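Local coordinates for mandelate racemase/muconate lactonizing enzyme family protein (Roseovarius sp. TM1035, PDB 3T9P), which is a putative isomerase of the mandelate racemase/muconate lactonizing enzyme family, in the enolase superfamily, whose substrate is not established, at residues 109-121 and 362-374. Sequence-based numbering, arbitrary orientation.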
# COMPACT_ATOMS: atom_id res chain seq x y z
N THR A 109 -5.68 -18.22 0.10
CA THR A 109 -5.72 -19.30 1.13
C THR A 109 -6.95 -20.21 1.02
O THR A 109 -6.87 -21.37 1.27
CB THR A 109 -5.63 -18.75 2.59
OG1 THR A 109 -6.56 -17.67 2.73
CG2 THR A 109 -4.21 -18.17 2.88
N ALA A 110 -8.10 -19.67 0.60
CA ALA A 110 -9.29 -20.49 0.45
C ALA A 110 -9.05 -21.45 -0.72
O ALA A 110 -9.47 -22.58 -0.70
CB ALA A 110 -10.52 -19.56 0.12
N LEU A 111 -8.41 -20.95 -1.79
CA LEU A 111 -8.19 -21.82 -2.96
C LEU A 111 -7.17 -22.94 -2.68
O LEU A 111 -7.31 -24.05 -3.22
CB LEU A 111 -7.78 -20.98 -4.17
CG LEU A 111 -8.87 -20.07 -4.75
CD1 LEU A 111 -8.22 -19.13 -5.78
CD2 LEU A 111 -10.02 -20.89 -5.42
N TRP A 112 -6.11 -22.67 -1.92
CA TRP A 112 -5.20 -23.80 -1.54
C TRP A 112 -5.98 -24.84 -0.73
O TRP A 112 -5.75 -26.03 -0.89
CB TRP A 112 -3.96 -23.27 -0.73
CG TRP A 112 -3.01 -22.50 -1.64
CD1 TRP A 112 -2.76 -21.12 -1.65
CD2 TRP A 112 -2.18 -23.07 -2.62
NE1 TRP A 112 -1.80 -20.82 -2.58
CE2 TRP A 112 -1.46 -22.00 -3.23
CE3 TRP A 112 -1.97 -24.41 -3.07
CZ2 TRP A 112 -0.54 -22.23 -4.28
CZ3 TRP A 112 -1.09 -24.63 -4.16
CH2 TRP A 112 -0.39 -23.54 -4.74
N ASP A 113 -6.80 -24.41 0.21
CA ASP A 113 -7.55 -25.36 1.06
C ASP A 113 -8.53 -26.15 0.18
O ASP A 113 -8.67 -27.34 0.34
CB ASP A 113 -8.37 -24.59 2.12
CG ASP A 113 -9.03 -25.56 3.20
OD1 ASP A 113 -8.24 -26.34 3.85
OD2 ASP A 113 -10.33 -25.51 3.35
N MET A 114 -9.16 -25.47 -0.75
CA MET A 114 -10.06 -26.10 -1.72
C MET A 114 -9.35 -27.20 -2.49
O MET A 114 -9.82 -28.37 -2.51
CB MET A 114 -10.74 -25.05 -2.65
CG MET A 114 -11.86 -25.65 -3.61
SD MET A 114 -11.09 -26.52 -5.02
CE MET A 114 -10.34 -25.12 -5.88
N ARG A 115 -8.21 -26.87 -3.12
CA ARG A 115 -7.44 -27.85 -3.90
C ARG A 115 -6.91 -28.97 -3.01
O ARG A 115 -6.98 -30.11 -3.38
CB ARG A 115 -6.27 -27.16 -4.61
CG ARG A 115 -5.48 -28.10 -5.49
CD ARG A 115 -4.48 -27.31 -6.30
NE ARG A 115 -3.58 -28.28 -6.89
CZ ARG A 115 -2.38 -28.00 -7.37
NH1 ARG A 115 -1.88 -26.77 -7.30
NH2 ARG A 115 -1.65 -28.99 -7.86
N GLY A 116 -6.51 -28.66 -1.80
CA GLY A 116 -6.06 -29.67 -0.84
C GLY A 116 -7.13 -30.71 -0.50
O GLY A 116 -6.86 -31.94 -0.58
N LYS A 117 -8.35 -30.24 -0.19
CA LYS A 117 -9.52 -31.14 0.05
C LYS A 117 -9.95 -31.92 -1.17
O LYS A 117 -10.34 -33.07 -1.08
CB LYS A 117 -10.67 -30.30 0.59
CG LYS A 117 -10.33 -29.95 2.09
CD LYS A 117 -11.24 -28.74 2.55
CE LYS A 117 -11.09 -28.51 4.04
NZ LYS A 117 -11.77 -27.32 4.53
N LEU A 118 -9.91 -31.30 -2.34
CA LEU A 118 -10.22 -32.05 -3.58
C LEU A 118 -9.20 -33.19 -3.86
O LEU A 118 -9.59 -34.29 -4.28
CB LEU A 118 -10.28 -31.04 -4.74
CG LEU A 118 -10.60 -31.47 -6.18
CD1 LEU A 118 -12.10 -31.87 -6.27
CD2 LEU A 118 -10.35 -30.28 -7.14
N GLU A 119 -7.90 -32.92 -3.62
CA GLU A 119 -6.84 -33.89 -3.80
C GLU A 119 -6.56 -34.79 -2.63
O GLU A 119 -5.77 -35.74 -2.80
CB GLU A 119 -5.53 -33.25 -4.29
CG GLU A 119 -5.79 -32.48 -5.57
CD GLU A 119 -4.53 -32.04 -6.27
OE1 GLU A 119 -3.41 -32.61 -6.04
OE2 GLU A 119 -4.63 -31.08 -7.07
N GLY A 120 -7.18 -34.56 -1.48
CA GLY A 120 -6.88 -35.34 -0.30
C GLY A 120 -5.47 -35.08 0.31
O GLY A 120 -4.91 -35.99 0.96
N LYS A 121 -4.92 -33.88 0.12
CA LYS A 121 -3.52 -33.62 0.47
C LYS A 121 -3.45 -32.36 1.37
O LYS A 121 -4.17 -31.38 1.09
CB LYS A 121 -2.73 -33.34 -0.80
CG LYS A 121 -2.34 -34.69 -1.60
CD LYS A 121 -1.80 -34.36 -3.00
CE LYS A 121 -1.59 -35.66 -3.82
NZ LYS A 121 -1.65 -35.11 -5.20
N ILE A 362 2.80 -29.13 14.69
CA ILE A 362 2.69 -30.25 13.78
C ILE A 362 1.80 -29.90 12.61
O ILE A 362 0.69 -29.46 12.78
CB ILE A 362 2.18 -31.53 14.53
CG1 ILE A 362 2.16 -32.74 13.60
CG2 ILE A 362 0.67 -31.37 15.14
CD1 ILE A 362 1.68 -34.05 14.43
N VAL A 363 2.28 -30.14 11.40
CA VAL A 363 1.38 -30.18 10.23
C VAL A 363 0.94 -31.66 10.07
O VAL A 363 1.82 -32.52 9.83
CB VAL A 363 2.07 -29.63 8.99
CG1 VAL A 363 1.27 -29.86 7.70
CG2 VAL A 363 2.39 -28.07 9.21
N THR A 364 -0.37 -31.92 10.26
CA THR A 364 -0.97 -33.27 10.17
C THR A 364 -1.18 -33.66 8.68
O THR A 364 -0.93 -32.85 7.75
CB THR A 364 -2.36 -33.34 10.89
OG1 THR A 364 -3.37 -32.68 10.11
CG2 THR A 364 -2.34 -32.82 12.44
N ASP A 365 -1.67 -34.89 8.46
CA ASP A 365 -2.10 -35.35 7.13
C ASP A 365 -3.44 -34.87 6.68
O ASP A 365 -3.85 -35.30 5.58
CB ASP A 365 -2.37 -36.89 7.12
CG ASP A 365 -1.16 -37.64 7.01
OD1 ASP A 365 -0.12 -36.96 6.70
OD2 ASP A 365 -1.22 -38.88 7.28
N ALA A 366 -4.16 -34.15 7.54
CA ALA A 366 -5.53 -33.63 7.23
C ALA A 366 -5.48 -32.82 5.90
O ALA A 366 -4.55 -32.07 5.70
CB ALA A 366 -6.11 -32.80 8.41
N PRO A 367 -6.44 -32.98 5.01
CA PRO A 367 -6.34 -32.24 3.70
C PRO A 367 -6.47 -30.72 3.86
O PRO A 367 -7.09 -30.30 4.84
CB PRO A 367 -7.56 -32.69 2.88
CG PRO A 367 -8.04 -34.00 3.52
CD PRO A 367 -7.55 -33.96 5.05
N GLY A 368 -5.95 -29.96 2.86
CA GLY A 368 -5.92 -28.48 2.91
C GLY A 368 -5.12 -28.02 4.11
O GLY A 368 -4.05 -28.55 4.36
N TRP A 369 -5.62 -27.03 4.88
CA TRP A 369 -4.91 -26.46 5.98
C TRP A 369 -4.99 -27.36 7.15
O TRP A 369 -4.19 -27.18 8.14
CB TRP A 369 -5.46 -25.10 6.42
CG TRP A 369 -5.33 -24.06 5.32
CD1 TRP A 369 -6.36 -23.36 4.72
CD2 TRP A 369 -4.14 -23.66 4.70
NE1 TRP A 369 -5.83 -22.53 3.70
CE2 TRP A 369 -4.48 -22.69 3.68
CE3 TRP A 369 -2.81 -23.98 4.89
CZ2 TRP A 369 -3.53 -22.08 2.87
CZ3 TRP A 369 -1.82 -23.35 4.05
CH2 TRP A 369 -2.22 -22.40 3.06
N GLY A 370 -5.90 -28.31 7.09
CA GLY A 370 -6.13 -29.22 8.23
C GLY A 370 -6.79 -28.59 9.44
O GLY A 370 -6.46 -28.98 10.57
N VAL A 371 -7.67 -27.60 9.27
CA VAL A 371 -8.19 -26.92 10.44
C VAL A 371 -9.68 -26.82 10.18
O VAL A 371 -10.08 -26.78 9.03
CB VAL A 371 -7.63 -25.46 10.74
CG1 VAL A 371 -6.11 -25.44 11.08
CG2 VAL A 371 -8.00 -24.42 9.68
N GLU A 372 -10.48 -26.77 11.23
CA GLU A 372 -11.93 -26.62 11.05
C GLU A 372 -12.37 -25.39 11.81
O GLU A 372 -12.12 -25.28 13.04
CB GLU A 372 -12.66 -27.91 11.51
CG GLU A 372 -14.18 -27.87 11.10
CD GLU A 372 -14.99 -28.98 11.83
OE1 GLU A 372 -14.38 -29.85 12.58
OE2 GLU A 372 -16.26 -28.94 11.66
N ILE A 373 -12.94 -24.42 11.09
CA ILE A 373 -13.36 -23.17 11.73
C ILE A 373 -14.65 -23.54 12.43
O ILE A 373 -15.55 -24.15 11.83
CB ILE A 373 -13.62 -22.00 10.69
CG1 ILE A 373 -12.28 -21.61 10.03
CG2 ILE A 373 -14.27 -20.80 11.30
CD1 ILE A 373 -12.50 -21.35 8.62
N SER A 374 -14.82 -23.05 13.64
CA SER A 374 -16.03 -23.37 14.35
C SER A 374 -17.27 -22.71 13.74
O SER A 374 -17.30 -21.52 13.59
CB SER A 374 -15.97 -22.87 15.79
OG SER A 374 -17.24 -23.29 16.42
O HOH W 1 -8.69 -26.90 6.47
O HOH W 2 -12.19 -27.08 7.25
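Trp369 reaches helix 98-119 with its indole, and its NE1 donates to the backbone Thr109 O at 2.9 Å. That oxygen is gripped twice: the indole N-H comes from one face of the carbonyl plane and the helical N-H of Asp113 from the other. Asp113 CB packs obliquely against the same ring, 3.5 Å from Trp369 CD1, while Trp112 CB meets Trp369 CZ2. Asp113 swings its carboxylate toward the turn, CG opposite its own N (chi1 -171°). There OD1 takes the backbone N-H of Trp369 at 2.9 Å, nearly straight. The carboxylate lies parallel to the indole plane, 3° apart, but displaced from it. Main chain and ring of one tryptophan are thus held by successive helical turns. Replacing Trp369 with an alanine would probably leave Thr109 O without its second donor and open a gap beside Trp112 and Asp113. At the turn before the tryptophan, Gly368 and Gly116 bring their CA atoms to 3.9 Å; a CB on Gly368 would collide with Asp113 OD1. Gly368, with positive phi, is the second residue of a type II' turn from Pro367 to Gly370 that presents two backbone N-H groups, that of Trp369 to Asp113 and its own to Lys121 O just past the helix end. Pro367 CB rests 3.6 Å from Gly116 O. Asp113 is steadied by Lys117, whose extended chain brings NZ to the syn lone pair of OD2 at 2.6 Å, and by Trp50 N, also at OD2. Water 1 bridges OD1 to Val371 N; water 2 links Lys117 NZ to Val371 O. Beyond, His320 of helix 313-322 meets the indole edge-to-face and hydrogen-bonds to Trp369 O through NE2. The contact joins the N-terminal capping domain's helix, backed by strand 37-43, to the loop leaving strand 360-363 of the barrel domain.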